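Mandelate racemase/muconate lactonizing protein (Paenibacillus sp., PDB 3V5C) probably catalyses the magnesium-dependent dehydration of galacturonate, as a member of the enolase superfamily. Local coordinates at residues Y131-Y136 with F334-D339; Q164-I169 with A201-I206. The protein carries 1 engineered substitution. One frame throughout, in Å; residues are numbered along the deposited sequence. Where two conformers were deposited one is given.

Contact 1: residues Y131-Y136 with F334-D339; sequences YDTSLY and FVEYDD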
loop_
_atom_site.group_PDB
_atom_site.type_symbol
_atom_site.label_atom_id
_atom_site.label_comp_id
_atom_site.label_asym_id
_atom_site.label_seq_id
_atom_site.Cartn_x
_atom_site.Cartn_y
_atom_site.Cartn_z
ATOM N N TYR A 131 -1.892 5.392 7.855
ATOM C CA TYR A 131 -3.261 5.305 8.330
ATOM C C TYR A 131 -3.660 3.867 8.531
ATOM O O TYR A 131 -3.100 2.950 7.938
ATOM C CB TYR A 131 -4.265 6.013 7.387
ATOM C CG TYR A 131 -4.505 5.360 6.027
ATOM C CD1 TYR A 131 -5.314 4.234 5.901
ATOM C CD2 TYR A 131 -3.957 5.900 4.874
ATOM C CE1 TYR A 131 -5.557 3.658 4.672
ATOM C CE2 TYR A 131 -4.201 5.338 3.627
ATOM C CZ TYR A 131 -4.990 4.208 3.533
ATOM O OH TYR A 131 -5.243 3.627 2.317
ATOM N N ASP A 132 -4.619 3.681 9.428
ATOM C CA ASP A 132 -5.079 2.368 9.811
ATOM C C ASP A 132 -6.146 1.933 8.823
ATOM O O ASP A 132 -7.234 2.509 8.795
ATOM C CB ASP A 132 -5.664 2.470 11.222
ATOM C CG ASP A 132 -6.144 1.147 11.758
ATOM O OD1 ASP A 132 -6.177 0.154 11.010
ATOM O OD2 ASP A 132 -6.525 1.107 12.952
ATOM N N THR A 133 -5.844 0.908 8.020
ATOM C CA THR A 133 -6.762 0.473 6.965
ATOM C C THR A 133 -7.700 -0.684 7.365
ATOM O O THR A 133 -8.445 -1.196 6.527
ATOM C CB THR A 133 -5.940 0.071 5.707
ATOM O OG1 THR A 133 -6.778 0.100 4.542
ATOM C CG2 THR A 133 -5.342 -1.318 5.881
ATOM N N SER A 134 -7.707 -1.049 8.652
ATOM C CA SER A 134 -8.296 -2.319 9.090
ATOM C C SER A 134 -9.769 -2.252 9.502
ATOM O O SER A 134 -10.286 -3.221 10.056
ATOM C CB SER A 134 -7.487 -2.903 10.268
ATOM O OG SER A 134 -7.613 -2.097 11.434
ATOM N N LEU A 135 -10.426 -1.128 9.258
ATOM C CA LEU A 135 -11.809 -0.947 9.720
ATOM C C LEU A 135 -12.835 -1.466 8.693
ATOM O O LEU A 135 -13.478 -0.691 7.998
ATOM C CB LEU A 135 -12.038 0.517 10.101
ATOM C CG LEU A 135 -11.132 1.041 11.219
ATOM C CD1 LEU A 135 -11.332 2.552 11.460
ATOM C CD2 LEU A 135 -11.375 0.263 12.494
ATOM N N TYR A 136 -12.934 -2.794 8.599
ATOM C CA TYR A 136 -13.836 -3.498 7.698
ATOM C C TYR A 136 -15.272 -3.550 8.252
ATOM O O TYR A 136 -15.569 -2.871 9.236
ATOM C CB TYR A 136 -13.265 -4.896 7.361
ATOM C CG TYR A 136 -12.210 -4.795 6.267
ATOM C CD1 TYR A 136 -11.048 -4.051 6.469
ATOM C CD2 TYR A 136 -12.405 -5.388 5.025
ATOM C CE1 TYR A 136 -10.104 -3.904 5.461
ATOM C CE2 TYR A 136 -11.458 -5.246 4.012
ATOM C CZ TYR A 136 -10.319 -4.510 4.245
ATOM O OH TYR A 136 -9.401 -4.365 3.226
ATOM N N PHE A 334 0.269 8.750 2.336
ATOM C CA PHE A 334 0.257 7.858 3.494
ATOM C C PHE A 334 0.730 6.468 3.119
ATOM O O PHE A 334 0.498 6.011 2.000
ATOM C CB PHE A 334 -1.171 7.623 3.995
ATOM C CG PHE A 334 -1.819 8.795 4.653
ATOM C CD1 PHE A 334 -1.578 9.072 5.986
ATOM C CD2 PHE A 334 -2.764 9.541 3.971
ATOM C CE1 PHE A 334 -2.197 10.127 6.608
ATOM C CE2 PHE A 334 -3.389 10.607 4.593
ATOM C CZ PHE A 334 -3.111 10.891 5.916
ATOM N N VAL A 335 1.333 5.780 4.079
ATOM C CA VAL A 335 1.477 4.334 4.033
ATOM C C VAL A 335 0.147 3.703 4.507
ATOM O O VAL A 335 -0.353 4.026 5.582
ATOM C CB VAL A 335 2.639 3.897 4.945
ATOM C CG1 VAL A 335 2.673 2.378 5.095
ATOM C CG2 VAL A 335 3.957 4.401 4.377
ATOM N N GLU A 336 -0.425 2.806 3.702
ATOM C CA GLU A 336 -1.642 2.082 4.090
ATOM C C GLU A 336 -1.250 0.925 5.013
ATOM O O GLU A 336 -0.632 -0.048 4.571
ATOM C CB GLU A 336 -2.374 1.573 2.834
ATOM C CG GLU A 336 -3.643 0.824 3.150
ATOM C CD GLU A 336 -4.558 0.608 1.963
ATOM O OE1 GLU A 336 -4.131 0.816 0.804
ATOM O OE2 GLU A 336 -5.726 0.203 2.197
ATOM N N TYR A 337 -1.605 1.031 6.301
ATOM C CA TYR A 337 -1.080 0.122 7.333
ATOM C C TYR A 337 -2.094 -0.903 7.850
ATOM O O TYR A 337 -3.191 -0.532 8.291
ATOM C CB TYR A 337 -0.518 0.915 8.519
ATOM C CG TYR A 337 0.245 0.050 9.478
ATOM C CD1 TYR A 337 -0.385 -0.528 10.578
ATOM C CD2 TYR A 337 1.592 -0.227 9.277
ATOM C CE1 TYR A 337 0.309 -1.334 11.455
ATOM C CE2 TYR A 337 2.299 -1.031 10.154
ATOM C CZ TYR A 337 1.646 -1.585 11.241
ATOM O OH TYR A 337 2.336 -2.393 12.129
ATOM N N ASP A 338 -1.700 -2.175 7.777
ATOM C CA ASP A 338 -2.415 -3.309 8.360
ATOM C C ASP A 338 -1.426 -3.965 9.332
ATOM O O ASP A 338 -0.275 -4.212 8.973
ATOM C CB ASP A 338 -2.792 -4.286 7.233
ATOM C CG ASP A 338 -3.948 -5.212 7.585
ATOM O OD1 ASP A 338 -4.661 -4.974 8.594
ATOM O OD2 ASP A 338 -4.153 -6.180 6.808
ATOM N N ASP A 339 -1.857 -4.233 10.565
ATOM C CA ASP A 339 -0.974 -4.800 11.579
ATOM C C ASP A 339 -0.857 -6.313 11.393
ATOM O O ASP A 339 -1.768 -7.064 11.732
ATOM C CB ASP A 339 -1.510 -4.486 12.974
ATOM C CG ASP A 339 -0.557 -4.892 14.077
ATOM O OD1 ASP A 339 0.441 -5.602 13.821
ATOM O OD2 ASP A 339 -0.806 -4.503 15.237
HETATM O O HOH W 1 -3.997 -1.535 11.093
#
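Tyr131 and Glu336 form a parallel beta bridge between strands 126-135 and 335-337, with their CA atoms 5.6 Å apart. Three backbone bonds fix this register: Tyr131 N to Val335 O, Tyr337 N to Tyr131 O, and Thr133 N to Tyr337 O, the last almost straight at 177°. From CB, the Tyr131 side chain turns through a chi1 of 69°, which places CG between its own backbone N and carbonyl carbon and leads the ring across the neighbouring strand. Along one edge, CD2 packs on Phe334 CB at 3.4 Å. The same edge points at the face of the Phe334 ring, an offset edge-to-face pair whose planes stand at 79°. Glu336 CA lies over one face of the tyrosine ring, 4.2 Å from its centroid, in a CH-pi contact. Further out, CE1 and CZ of Tyr131 both rest against Glu336 CG at 3.7 Å, while CE2 still touches Phe334 CB. The tip, OH, comes within 3.1 Å of Glu336 CD, yet its angles to both carboxylate oxygens are too poor for a hydrogen bond; its bond goes to Lys168 NZ, outside the two segments. The Lys168 amine also forms a salt bridge with Glu336 OE2. The anti lone pair of that oxygen receives Thr133 OG1 at 2.6 Å from Glu336 OE2. Since Cys312 N reaches OE1, both oxygens of this buried carboxylate are held. Replacing Tyr131 by an alanine would probably open a gap between Phe334 and the Glu336 chain and deprive Lys168 of a hydroxyl partner. On the face bearing Asp132 and Tyr337, a water donates to Asp132 OD1 and Tyr337 O. Strand 167-170 flanks strand 126-135 on its other edge, while helix 317-325 packs on Val335 and Tyr337.

Contact 2: residues Q164-I169 with A201-I206; sequences QRHFKI and AGKIMI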
loop_
_atom_site.group_PDB
_atom_site.type_symbol
_atom_site.label_atom_id
_atom_site.label_comp_id
_atom_site.label_asym_id
_atom_site.label_seq_id
_atom_site.Cartn_x
_atom_site.Cartn_y
_atom_site.Cartn_z
ATOM N N GLN A 164 -1.812 4.609 15.917
ATOM C CA GLN A 164 -2.532 5.094 14.732
ATOM C C GLN A 164 -3.319 6.362 15.077
ATOM O O GLN A 164 -3.907 6.441 16.161
ATOM C CB GLN A 164 -3.491 4.033 14.183
ATOM C CG GLN A 164 -2.814 2.749 13.681
ATOM C CD GLN A 164 -1.910 2.968 12.473
ATOM O OE1 GLN A 164 -2.137 3.868 11.658
ATOM N NE2 GLN A 164 -0.875 2.139 12.358
ATOM N N ARG A 165 -3.318 7.345 14.175
ATOM C CA ARG A 165 -4.073 8.582 14.376
ATOM C C ARG A 165 -5.055 8.868 13.236
ATOM O O ARG A 165 -5.956 9.708 13.362
ATOM C CB ARG A 165 -3.112 9.770 14.546
ATOM C CG ARG A 165 -2.231 9.671 15.800
ATOM C CD ARG A 165 -3.072 9.787 17.078
ATOM N NE ARG A 165 -2.269 9.700 18.306
ATOM C CZ ARG A 165 -2.046 8.570 18.978
ATOM N NH1 ARG A 165 -2.543 7.409 18.544
ATOM N NH2 ARG A 165 -1.316 8.594 20.094
ATOM N N HIS A 166 -4.854 8.174 12.120
ATOM C CA HIS A 166 -5.651 8.374 10.909
ATOM C C HIS A 166 -6.259 7.060 10.505
ATOM O O HIS A 166 -5.619 6.010 10.652
ATOM C CB HIS A 166 -4.733 8.893 9.806
ATOM C CG HIS A 166 -3.852 10.003 10.271
ATOM N ND1 HIS A 166 -4.358 11.199 10.733
ATOM C CD2 HIS A 166 -2.505 10.093 10.387
ATOM C CE1 HIS A 166 -3.363 11.983 11.102
ATOM N NE2 HIS A 166 -2.227 11.342 10.892
ATOM N N PHE A 167 -7.475 7.116 9.965
ATOM C CA PHE A 167 -8.260 5.898 9.798
ATOM C C PHE A 167 -9.018 5.860 8.486
ATOM O O PHE A 167 -9.651 6.838 8.112
ATOM C CB PHE A 167 -9.247 5.755 10.964
ATOM C CG PHE A 167 -8.581 5.700 12.311
ATOM C CD1 PHE A 167 -8.332 6.869 13.024
ATOM C CD2 PHE A 167 -8.178 4.481 12.847
ATOM C CE1 PHE A 167 -7.684 6.821 14.288
ATOM C CE2 PHE A 167 -7.536 4.422 14.099
ATOM C CZ PHE A 167 -7.290 5.594 14.811
ATOM N N LYS A 168 -8.970 4.710 7.817
ATOM C CA LYS A 168 -9.775 4.509 6.618
ATOM C C LYS A 168 -10.884 3.540 6.949
ATOM O O LYS A 168 -10.648 2.409 7.366
ATOM C CB LYS A 168 -8.954 3.993 5.432
ATOM C CG LYS A 168 -9.787 3.990 4.142
ATOM C CD LYS A 168 -8.916 3.868 2.895
ATOM C CE LYS A 168 -8.486 2.419 2.654
ATOM N NZ LYS A 168 -7.639 2.342 1.382
ATOM N N ILE A 169 -12.104 4.004 6.741
ATOM C CA ILE A 169 -13.289 3.280 7.135
ATOM C C ILE A 169 -13.968 2.693 5.908
ATOM O O ILE A 169 -14.249 3.406 4.957
ATOM C CB ILE A 169 -14.263 4.234 7.839
ATOM C CG1 ILE A 169 -13.574 4.890 9.042
ATOM C CG2 ILE A 169 -15.523 3.462 8.255
ATOM C CD1 ILE A 169 -14.220 6.194 9.479
ATOM N N ALA A 201 -7.425 16.184 15.107
ATOM C CA ALA A 201 -6.235 16.096 14.260
ATOM C C ALA A 201 -6.135 14.750 13.523
ATOM O O ALA A 201 -5.169 14.506 12.803
ATOM C CB ALA A 201 -4.969 16.371 15.076
ATOM N N GLY A 202 -7.129 13.889 13.706
ATOM C CA GLY A 202 -7.141 12.578 13.065
ATOM C C GLY A 202 -7.837 12.626 11.709
ATOM O O GLY A 202 -8.999 13.000 11.628
ATOM N N LYS A 203 -7.128 12.267 10.643
ATOM C CA LYS A 203 -7.713 12.298 9.304
ATOM C C LYS A 203 -8.573 11.060 9.090
ATOM O O LYS A 203 -8.169 9.930 9.419
ATOM C CB LYS A 203 -6.616 12.375 8.230
ATOM C CG LYS A 203 -5.809 13.654 8.292
ATOM C CD LYS A 203 -4.769 13.688 7.192
ATOM C CE LYS A 203 -4.048 15.032 7.142
ATOM N NZ LYS A 203 -3.108 15.222 8.287
ATOM N N ILE A 204 -9.761 11.270 8.529
ATOM C CA ILE A 204 -10.684 10.176 8.274
ATOM C C ILE A 204 -10.851 10.006 6.774
ATOM O O ILE A 204 -11.099 10.974 6.063
ATOM C CB ILE A 204 -12.068 10.492 8.877
ATOM C CG1 ILE A 204 -11.950 10.665 10.391
ATOM C CG2 ILE A 204 -13.076 9.411 8.519
ATOM C CD1 ILE A 204 -11.464 9.428 11.092
ATOM N N MET A 205 -10.693 8.774 6.297
ATOM C CA MET A 205 -10.931 8.452 4.895
ATOM C C MET A 205 -12.046 7.416 4.799
ATOM O O MET A 205 -12.224 6.608 5.713
ATOM C CB MET A 205 -9.655 7.910 4.238
ATOM C CG MET A 205 -8.511 8.914 4.128
ATOM S SD MET A 205 -7.686 9.283 5.694
ATOM C CE MET A 205 -6.903 7.723 6.068
ATOM N N ILE A 206 -12.805 7.438 3.706
ATOM C CA ILE A 206 -13.806 6.407 3.486
ATOM C C ILE A 206 -13.611 5.686 2.156
ATOM O O ILE A 206 -13.226 6.290 1.174
ATOM C CB ILE A 206 -15.252 6.930 3.661
ATOM C CG1 ILE A 206 -15.604 7.998 2.622
ATOM C CG2 ILE A 206 -15.446 7.485 5.089
ATOM C CD1 ILE A 206 -17.084 8.463 2.730
#
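The beta-alpha-beta unit made of strand 167-170, helix 180-198 and strand 204-207 is closed by this contact, in which Phe167, Lys168 and Ile169 pair in parallel with Ile204, Met205 and Ile206. The two short strands diverge by only 27°, and their axes approach to 4.5 Å. The bonds run as a regular ladder: Phe167 N to Lys203 O, Met205 N to Phe167 O, and Ile169 N to Met205 O, the last at 2.8 Å. Between these rungs come CA-H...O contacts, such as Lys168 CA to Met205 O at 3.3 Å. Ahead of the strands, a side chain continues the ladder. His166 ND1 accepts from Lys203 N at 3.0 Å, with an N-H...N angle of 171° and the donor close to the imidazole plane. The acceptor role leaves ND1 without a proton in this bond and fixes the rotation of the ring, which has Arg165 CB over the centre of one face. A chi1 of -47°, with CG anti to the carbonyl carbon, brings the ring alongside the Lys203 chain, whose CB is 3.6 Å from His166 ND1. Nearby, Arg165 O approaches Gly202 CA to 3.1 Å, a closeness that the lack of a side chain there permits. On the face carrying Phe167, Ile169, Ile204 and Ile206, CD1 at the end of the longer branch of Ile169 reaches Ile204 CG2 at 3.5 Å. Ala198, Ile194 and Val191 of helix 180-198 cover this face. Strand 126-135 borders strand 167-170, and strand 231-233 borders strand 204-207. Adjacent parallel strands joined by an external helix, with branched aliphatic side chains between sheet and helix, are the repeating architecture of the TIM-type barrel found in enolase C-terminal domains.

Contacts 1 and 2 occupy successive strand pairs of one barrel sheet, their centres about 9 Å apart, and contact 2 is nested in the chain loop that contact 1 closes. Strand 126-135 joins strand 167-170 through Asp132 N and His166 O, 2.8 Å apart. A polar bridge adds to this: Lys168 NZ lies 2.9 Å from Tyr131 OH and also forms a salt bridge with Glu233. A bound magnesium ion is about 11 Å from the Lys168 side chain, and one is about 12 Å from that of Glu336, so at these distances neither side chain is a metal ligand; Glu238 and Asp261 belong to the magnesium site.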